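Local atomic coordinates of halogenase PltM (Pseudomonas fluorescens, PDB entry 6BZN), a protein that halogenates phenolic substrates with broad tolerance for substrate and halide, probably as a flavin-dependent enzyme that uses FAD. Residues E255-V260 / I346-S351; C216-H221 / I276-N281. One frame throughout, in Å; residues are numbered along the deposited sequence.

Contact 1 of 2, residues E255-V260 / I346-S351; sequences EGWLWV and IDPLFS
Trp257 reaches from strand 256-262 into the loop between helices 340-343 and 352-374, where Asp347, Pro348 and Leu349 receive its indole. Trp257 NE1 donates to Asp347 OD1 at 3.3 Å, a long bond that lies almost in the ring plane and arrives on the syn lone pair. Over one face of the indole sits Leu349, its CD1 4.0 Å from the centroid of the six-membered ring in a CH-pi contact. Pro348 fills the angle between two tryptophans: its CG is 3.7 Å from CZ3 at the edge of Trp259 and 3.8 Å from Trp257 CZ2. With CG of Trp257 held between its backbone N and carbonyl carbon (chi1 73°), the indole projects toward the loop. Behind this layer, Asp347 OD1 also accepts the backbone N of Leu349 at 2.9 Å, closing an Asx turn, while OD2 is held by Tyr404 and Thr215. A leucine at Trp257 would probably cost Asp347 OD1 its indole donor and leave Leu349 CD1 without an aromatic face to rest on. One oxygen of Asp347 thus serves two donors, the indole through its syn and the loop's own backbone through its anti lone pair, coupling Trp257 to the loop just before the type II turn Pro348-Ser351, which ends at an FAD-binding residue.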
ATOM      1  N   GLU A 255      -7.096  14.205  14.865  1.00 13.85           N
ATOM      2  CA  GLU A 255      -6.537  13.051  15.588  1.00 14.25           C
ATOM      3  C   GLU A 255      -6.488  11.765  14.774  1.00 13.57           C
ATOM      4  O   GLU A 255      -6.051  10.726  15.275  1.00 14.18           O
ATOM      5  CB  GLU A 255      -7.288  12.811  16.920  1.00 14.84           C
ATOM      6  CG  GLU A 255      -8.703  12.255  16.827  1.00 15.61           C
ATOM      7  CD  GLU A 255      -9.791  13.305  16.630  1.00 16.50           C
ATOM      8  OE1 GLU A 255      -9.480  14.466  16.304  1.00 16.83           O
ATOM      9  OE2 GLU A 255     -10.980  12.967  16.802  1.00 18.18           O
ATOM     10  N   GLY A 256      -6.927  11.819  13.523  1.00 13.22           N
ATOM     11  CA  GLY A 256      -7.056  10.602  12.751  1.00 12.52           C
ATOM     12  C   GLY A 256      -7.789  10.726  11.446  1.00 11.93           C
ATOM     13  O   GLY A 256      -8.016  11.820  10.931  1.00 12.02           O
ATOM     14  N   TRP A 257      -8.161   9.576  10.908  1.00 11.44           N
ATOM     15  CA  TRP A 257      -8.904   9.539   9.665  1.00 11.37           C
ATOM     16  C   TRP A 257      -9.701   8.257   9.512  1.00 11.47           C
ATOM     17  O   TRP A 257      -9.452   7.264  10.213  1.00 12.09           O
ATOM     18  CB  TRP A 257      -7.960   9.741   8.482  1.00 11.32           C
ATOM     19  CG  TRP A 257      -7.059   8.596   8.133  1.00 11.38           C
ATOM     20  CD1 TRP A 257      -5.909   8.207   8.779  1.00 11.27           C
ATOM     21  CD2 TRP A 257      -7.198   7.722   7.003  1.00 11.60           C
ATOM     22  NE1 TRP A 257      -5.345   7.139   8.121  1.00 11.73           N
ATOM     23  CE2 TRP A 257      -6.110   6.827   7.025  1.00 11.55           C
ATOM     24  CE3 TRP A 257      -8.150   7.603   5.977  1.00 11.63           C
ATOM     25  CZ2 TRP A 257      -5.955   5.816   6.062  1.00 11.87           C
ATOM     26  CZ3 TRP A 257      -7.984   6.631   5.023  1.00 11.75           C
ATOM     27  CH2 TRP A 257      -6.898   5.737   5.070  1.00 11.94           C
ATOM     28  N   LEU A 258     -10.673   8.307   8.607  1.00 11.32           N
ATOM     29  CA  LEU A 258     -11.533   7.175   8.296  1.00 11.35           C
ATOM     30  C   LEU A 258     -11.639   7.012   6.778  1.00 11.44           C
ATOM     31  O   LEU A 258     -11.803   8.002   6.033  1.00 11.39           O
ATOM     32  CB  LEU A 258     -12.912   7.354   8.956  1.00 11.41           C
ATOM     33  CG  LEU A 258     -14.038   6.354   8.630  1.00 11.76           C
ATOM     34  CD1 LEU A 258     -15.038   6.220   9.778  1.00 11.80           C
ATOM     35  CD2 LEU A 258     -14.790   6.742   7.354  1.00 11.81           C
ATOM     36  N   TRP A 259     -11.565   5.768   6.319  1.00 10.90           N
ATOM     37  CA  TRP A 259     -11.723   5.463   4.899  1.00 10.94           C
ATOM     38  C   TRP A 259     -13.102   4.916   4.583  1.00 11.35           C
ATOM     39  O   TRP A 259     -13.677   4.188   5.388  1.00 10.77           O
ATOM     40  CB  TRP A 259     -10.632   4.503   4.415  1.00 10.97           C
ATOM     41  CG  TRP A 259     -10.750   2.983   4.684  1.00 10.99           C
ATOM     42  CD1 TRP A 259     -11.690   2.115   4.194  1.00 11.10           C
ATOM     43  CD2 TRP A 259      -9.816   2.178   5.413  1.00 11.26           C
ATOM     44  NE1 TRP A 259     -11.402   0.820   4.586  1.00 11.41           N
ATOM     45  CE2 TRP A 259     -10.262   0.833   5.340  1.00 11.39           C
ATOM     46  CE3 TRP A 259      -8.640   2.460   6.128  1.00 11.79           C
ATOM     47  CZ2 TRP A 259      -9.576  -0.228   5.954  1.00 11.65           C
ATOM     48  CZ3 TRP A 259      -7.963   1.398   6.755  1.00 11.72           C
ATOM     49  CH2 TRP A 259      -8.437   0.081   6.665  1.00 11.78           C
ATOM     50  N   VAL A 260     -13.595   5.278   3.393  1.00 11.58           N
ATOM     51  CA  VAL A 260     -14.777   4.700   2.787  1.00 12.01           C
ATOM     52  C   VAL A 260     -14.333   4.197   1.409  1.00 12.26           C
ATOM     53  O   VAL A 260     -14.003   4.988   0.508  1.00 12.59           O
ATOM     54  CB  VAL A 260     -15.924   5.728   2.678  1.00 12.04           C
ATOM     55  CG1 VAL A 260     -17.179   5.085   2.111  1.00 12.27           C
ATOM     56  CG2 VAL A 260     -16.221   6.340   4.044  1.00 12.11           C
ATOM     57  N   ILE A 346       3.655   1.174   7.861  1.00 11.81           N
ATOM     58  CA  ILE A 346       3.438   2.484   8.469  1.00 11.51           C
ATOM     59  C   ILE A 346       1.960   2.754   8.704  1.00 11.52           C
ATOM     60  O   ILE A 346       1.538   2.921   9.845  1.00 12.18           O
ATOM     61  CB  ILE A 346       4.095   3.597   7.624  1.00 11.52           C
ATOM     62  CG1 ILE A 346       5.619   3.370   7.512  1.00 11.42           C
ATOM     63  CG2 ILE A 346       3.798   4.965   8.213  1.00 11.66           C
ATOM     64  CD1 ILE A 346       6.396   3.324   8.822  1.00 11.46           C
ATOM     65  N   ASP A 347       1.167   2.802   7.643  1.00 11.52           N
ATOM     66  CA  ASP A 347      -0.238   3.175   7.785  1.00 11.99           C
ATOM     67  C   ASP A 347      -0.978   2.866   6.492  1.00 12.13           C
ATOM     68  O   ASP A 347      -0.367   2.828   5.438  1.00 12.61           O
ATOM     69  CB  ASP A 347      -0.330   4.683   8.109  1.00 11.73           C
ATOM     70  CG  ASP A 347      -1.664   5.103   8.733  1.00 11.97           C
ATOM     71  OD1 ASP A 347      -2.599   5.384   7.951  1.00 11.60           O
ATOM     72  OD2 ASP A 347      -1.768   5.205   9.997  1.00 12.22           O
ATOM     73  N   PRO A 348      -2.296   2.635   6.567  1.00 12.50           N
ATOM     74  CA  PRO A 348      -3.058   2.528   5.321  1.00 12.24           C
ATOM     75  C   PRO A 348      -3.072   3.803   4.469  1.00 12.06           C
ATOM     76  O   PRO A 348      -3.353   3.726   3.261  1.00 11.58           O
ATOM     77  CB  PRO A 348      -4.473   2.199   5.790  1.00 13.03           C
ATOM     78  CG  PRO A 348      -4.502   2.545   7.253  1.00 13.03           C
ATOM     79  CD  PRO A 348      -3.115   2.272   7.738  1.00 12.63           C
ATOM     80  N   LEU A 349      -2.771   4.949   5.078  1.00 11.74           N
ATOM     81  CA  LEU A 349      -2.872   6.242   4.406  1.00 11.86           C
ATOM     82  C   LEU A 349      -1.965   6.326   3.193  1.00 11.92           C
ATOM     83  O   LEU A 349      -0.750   6.193   3.304  1.00 11.91           O
ATOM     84  CB  LEU A 349      -2.533   7.387   5.361  1.00 12.13           C
ATOM     85  CG  LEU A 349      -2.713   8.786   4.764  1.00 12.52           C
ATOM     86  CD1 LEU A 349      -4.185   9.081   4.540  1.00 12.93           C
ATOM     87  CD2 LEU A 349      -2.073   9.856   5.632  1.00 12.92           C
ATOM     88  N   PHE A 350      -2.577   6.567   2.041  1.00 11.58           N
ATOM     89  CA  PHE A 350      -1.913   6.607   0.723  1.00 11.70           C
ATOM     90  C   PHE A 350      -1.575   5.250   0.137  1.00 11.49           C
ATOM     91  O   PHE A 350      -1.006   5.191  -0.955  1.00 10.88           O
ATOM     92  CB  PHE A 350      -0.665   7.509   0.687  1.00 12.45           C
ATOM     93  CG  PHE A 350      -0.947   8.947   0.976  1.00 12.73           C
ATOM     94  CD1 PHE A 350      -1.805   9.664   0.157  1.00 13.41           C
ATOM     95  CD2 PHE A 350      -0.346   9.591   2.031  1.00 13.20           C
ATOM     96  CE1 PHE A 350      -2.078  10.997   0.388  1.00 13.69           C
ATOM     97  CE2 PHE A 350      -0.611  10.928   2.274  1.00 14.03           C
ATOM     98  CZ  PHE A 350      -1.476  11.633   1.452  1.00 13.97           C
ATOM     99  N   SER A 351      -1.911   4.164   0.842  1.00 11.23           N
ATOM    100  CA  SER A 351      -1.813   2.824   0.306  1.00 12.08           C
ATOM    101  C   SER A 351      -0.416   2.508  -0.278  1.00 11.99           C
ATOM    102  O   SER A 351      -0.274   1.926  -1.346  1.00 12.29           O
ATOM    103  CB  SER A 351      -2.968   2.593  -0.688  1.00 12.16           C
ATOM    104  OG  SER A 351      -3.243   1.218  -0.788  1.00 13.10           O
TER

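Contact 2 of 2, residues C216-H221 / I276-N281; sequences CSFFTH and IGFQFN
Phe218 and Phe278 are brought together by different first torsions: CG of Phe218 lies anti to its carbonyl carbon (chi1 -63°), whereas CG of Phe278 stands between backbone N and carbonyl carbon (chi1 63°), which swings its ring across Phe218. They form a hydrogen-bonded pair in an antiparallel ladder between strands 215-223 and 273-281, neighbours in the mixed sheet of this halogenase; one face of the ladder is an aromatic cluster under helix 291-301, while the Phe219 side is turned to the FAD-binding residue Val62. The two ring planes are nearly parallel, 8° apart, but offset so that little of one ring lies over the other. CB of Phe218 instead lies over the Phe278 face, 3.7 Å from the ring centroid, while Phe218 CD1 comes within 3.4 Å of Phe278 CE2. Phe280 extends this aromatic row, with its CE2 4.0 Å from CE1 of Phe218. Tyr320 stacks on Phe218.

The other side of the sheet carries Ser217, Phe219 and Gln279. There Gly277 pairs with Phe219, whose CB lies 4.0 Å from Gly277 CA, and Phe219 goes on to touch Trp259. Short backbone bonds hold the middle of the ladder, such as Phe278 N to Phe218 O at 2.7 Å. At the Cys216 end, sulfur meets an aromatic edge: SG lies near the plane of the Phe280 ring, 5.2 Å from its centroid and 3.6 Å from Phe280 CB.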
ATOM      1  N   CYS A 216      -3.103   3.508  15.437  1.00 12.29           N
ATOM      2  CA  CYS A 216      -3.923   2.314  15.597  1.00 13.20           C
ATOM      3  C   CYS A 216      -4.941   2.292  14.462  1.00 13.17           C
ATOM      4  O   CYS A 216      -5.109   3.293  13.746  1.00 12.87           O
ATOM      5  CB  CYS A 216      -4.634   2.302  16.958  1.00 13.38           C
ATOM      6  SG  CYS A 216      -5.780   3.665  17.234  1.00 14.32           S
ATOM      7  N   SER A 217      -5.590   1.146  14.278  1.00 12.84           N
ATOM      8  CA  SER A 217      -6.567   0.971  13.223  1.00 12.60           C
ATOM      9  C   SER A 217      -7.700   0.053  13.662  1.00 12.78           C
ATOM     10  O   SER A 217      -7.456  -0.989  14.289  1.00 12.68           O
ATOM     11  CB  SER A 217      -5.879   0.400  11.972  1.00 13.17           C
ATOM     12  OG  SER A 217      -6.784   0.334  10.886  1.00 13.41           O
ATOM     13  N   PHE A 218      -8.927   0.460  13.327  1.00 12.56           N
ATOM     14  CA  PHE A 218     -10.136  -0.345  13.455  1.00 13.01           C
ATOM     15  C   PHE A 218     -10.703  -0.526  12.049  1.00 12.85           C
ATOM     16  O   PHE A 218     -10.918   0.476  11.352  1.00 12.76           O
ATOM     17  CB  PHE A 218     -11.210   0.376  14.250  1.00 13.70           C
ATOM     18  CG  PHE A 218     -10.863   0.687  15.688  1.00 14.70           C
ATOM     19  CD1 PHE A 218     -10.117   1.810  16.008  1.00 15.11           C
ATOM     20  CD2 PHE A 218     -11.399  -0.073  16.720  1.00 15.56           C
ATOM     21  CE1 PHE A 218      -9.849   2.142  17.326  1.00 15.29           C
ATOM     22  CE2 PHE A 218     -11.134   0.237  18.044  1.00 16.37           C
ATOM     23  CZ  PHE A 218     -10.360   1.353  18.351  1.00 15.98           C
ATOM     24  N   PHE A 219     -10.974  -1.755  11.625  1.00 12.51           N
ATOM     25  CA  PHE A 219     -11.481  -1.977  10.275  1.00 12.47           C
ATOM     26  C   PHE A 219     -12.467  -3.126  10.151  1.00 12.50           C
ATOM     27  O   PHE A 219     -12.450  -4.095  10.929  1.00 12.29           O
ATOM     28  CB  PHE A 219     -10.340  -2.148   9.266  1.00 12.67           C
ATOM     29  CG  PHE A 219      -9.279  -3.123   9.695  1.00 13.33           C
ATOM     30  CD1 PHE A 219      -8.255  -2.723  10.547  1.00 13.91           C
ATOM     31  CD2 PHE A 219      -9.310  -4.433   9.266  1.00 13.75           C
ATOM     32  CE1 PHE A 219      -7.273  -3.618  10.957  1.00 14.53           C
ATOM     33  CE2 PHE A 219      -8.327  -5.330   9.661  1.00 14.27           C
ATOM     34  CZ  PHE A 219      -7.305  -4.920  10.503  1.00 14.28           C
ATOM     35  N   THR A 220     -13.339  -2.992   9.159  1.00 12.04           N
ATOM     36  CA  THR A 220     -14.374  -3.977   8.903  1.00 12.17           C
ATOM     37  C   THR A 220     -14.942  -3.764   7.495  1.00 12.37           C
ATOM     38  O   THR A 220     -14.532  -2.837   6.774  1.00 12.29           O
ATOM     39  CB  THR A 220     -15.500  -3.905   9.975  1.00 12.35           C
ATOM     40  OG1 THR A 220     -16.326  -5.066   9.878  1.00 12.42           O
ATOM     41  CG2 THR A 220     -16.376  -2.664   9.808  1.00 12.62           C
ATOM     42  N   HIS A 221     -15.895  -4.610   7.132  1.00 11.90           N
ATOM     43  CA  HIS A 221     -16.683  -4.427   5.939  1.00 12.43           C
ATOM     44  C   HIS A 221     -18.155  -4.280   6.317  1.00 12.73           C
ATOM     45  O   HIS A 221     -18.644  -4.976   7.207  1.00 12.70           O
ATOM     46  CB  HIS A 221     -16.536  -5.617   4.992  1.00 12.25           C
ATOM     47  CG  HIS A 221     -15.233  -5.677   4.259  1.00 11.92           C
ATOM     48  ND1 HIS A 221     -14.908  -6.728   3.427  1.00 11.93           N
ATOM     49  CD2 HIS A 221     -14.177  -4.835   4.227  1.00 11.62           C
ATOM     50  CE1 HIS A 221     -13.719  -6.514   2.894  1.00 11.95           C
ATOM     51  NE2 HIS A 221     -13.257  -5.365   3.354  1.00 11.73           N
ATOM     52  N   ILE A 276     -14.488  -0.161   5.562  1.00 11.43           N
ATOM     53  CA  ILE A 276     -14.452   0.971   6.476  1.00 11.89           C
ATOM     54  C   ILE A 276     -13.306   0.735   7.461  1.00 11.95           C
ATOM     55  O   ILE A 276     -13.233  -0.324   8.095  1.00 12.23           O
ATOM     56  CB  ILE A 276     -15.780   1.118   7.270  1.00 12.03           C
ATOM     57  CG1 ILE A 276     -16.995   1.256   6.326  1.00 12.17           C
ATOM     58  CG2 ILE A 276     -15.696   2.287   8.245  1.00 12.41           C
ATOM     59  CD1 ILE A 276     -17.040   2.485   5.428  1.00 12.31           C
ATOM     60  N   GLY A 277     -12.411   1.713   7.587  1.00 11.70           N
ATOM     61  CA  GLY A 277     -11.326   1.645   8.565  1.00 11.77           C
ATOM     62  C   GLY A 277     -11.129   2.996   9.185  1.00 12.22           C
ATOM     63  O   GLY A 277     -11.137   3.993   8.470  1.00 13.06           O
ATOM     64  N   PHE A 278     -10.988   3.066  10.501  1.00 12.37           N
ATOM     65  CA  PHE A 278     -10.634   4.344  11.137  1.00 12.37           C
ATOM     66  C   PHE A 278      -9.388   4.214  11.985  1.00 12.49           C
ATOM     67  O   PHE A 278      -9.170   3.186  12.653  1.00 12.21           O
ATOM     68  CB  PHE A 278     -11.810   5.025  11.872  1.00 12.88           C
ATOM     69  CG  PHE A 278     -12.387   4.261  13.028  1.00 13.12           C
ATOM     70  CD1 PHE A 278     -13.340   3.258  12.821  1.00 13.01           C
ATOM     71  CD2 PHE A 278     -12.068   4.613  14.328  1.00 13.56           C
ATOM     72  CE1 PHE A 278     -13.900   2.580  13.893  1.00 13.58           C
ATOM     73  CE2 PHE A 278     -12.634   3.939  15.406  1.00 14.01           C
ATOM     74  CZ  PHE A 278     -13.555   2.929  15.188  1.00 13.95           C
ATOM     75  N   GLN A 279      -8.547   5.249  11.891  1.00 11.99           N
ATOM     76  CA  GLN A 279      -7.211   5.243  12.452  1.00 12.14           C
ATOM     77  C   GLN A 279      -7.037   6.436  13.349  1.00 12.55           C
ATOM     78  O   GLN A 279      -7.490   7.531  13.002  1.00 13.15           O
ATOM     79  CB  GLN A 279      -6.146   5.353  11.351  1.00 12.14           C
ATOM     80  CG  GLN A 279      -5.962   4.116  10.474  1.00 12.14           C
ATOM     81  CD  GLN A 279      -7.207   3.695   9.715  1.00 12.51           C
ATOM     82  OE1 GLN A 279      -7.715   2.591   9.898  1.00 12.73           O
ATOM     83  NE2 GLN A 279      -7.714   4.580   8.857  1.00 12.59           N
ATOM     84  N   PHE A 280      -6.368   6.237  14.483  1.00 12.79           N
ATOM     85  CA  PHE A 280      -5.990   7.345  15.362  1.00 12.87           C
ATOM     86  C   PHE A 280      -4.478   7.482  15.499  1.00 12.96           C
ATOM     87  O   PHE A 280      -3.758   6.506  15.612  1.00 12.08           O
ATOM     88  CB  PHE A 280      -6.602   7.175  16.759  1.00 13.10           C
ATOM     89  CG  PHE A 280      -8.096   7.218  16.772  1.00 13.31           C
ATOM     90  CD1 PHE A 280      -8.768   8.393  16.423  1.00 13.61           C
ATOM     91  CD2 PHE A 280      -8.838   6.110  17.152  1.00 13.65           C
ATOM     92  CE1 PHE A 280     -10.160   8.448  16.439  1.00 14.22           C
ATOM     93  CE2 PHE A 280     -10.218   6.154  17.172  1.00 13.76           C
ATOM     94  CZ  PHE A 280     -10.884   7.323  16.808  1.00 14.07           C
ATOM     95  N   ASN A 281      -4.031   8.731  15.495  1.00 13.15           N
ATOM     96  CA  ASN A 281      -2.729   9.115  15.976  1.00 13.69           C
ATOM     97  C   ASN A 281      -2.729   8.926  17.496  1.00 14.03           C
ATOM     98  O   ASN A 281      -3.373   9.685  18.222  1.00 14.28           O
ATOM     99  CB  ASN A 281      -2.468  10.577  15.606  1.00 13.57           C
ATOM    100  CG  ASN A 281      -1.117  11.068  16.061  1.00 14.03           C
ATOM    101  OD1 ASN A 281      -0.399  10.379  16.774  1.00 14.92           O
ATOM    102  ND2 ASN A 281      -0.755  12.267  15.632  1.00 13.84           N
TER

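Overall arrangement
From the N terminus, the chain first runs through 216-221, then through 255-260, on the strand that follows 248-253 and runs antiparallel beside it. Next comes 276-281, which turns back beside both earlier strands and closes contact 2 over a loop of 54 residues. Only after this does 346-351 arrive, closing contact 1 over 85 residues, so the two loops cross. Strand 273-281 lies between the other two strands; Trp257 O with Gln279 N and Trp259 N with Gly277 O probably hydrogen-bond between 256-262 and 273-281, so the two contacts meet there. Contact 2 thus knits the sheet internally, while contact 1 fastens that sheet to the loop leading into helix 352-374. The centres of the two contacts lie about 8 Å apart.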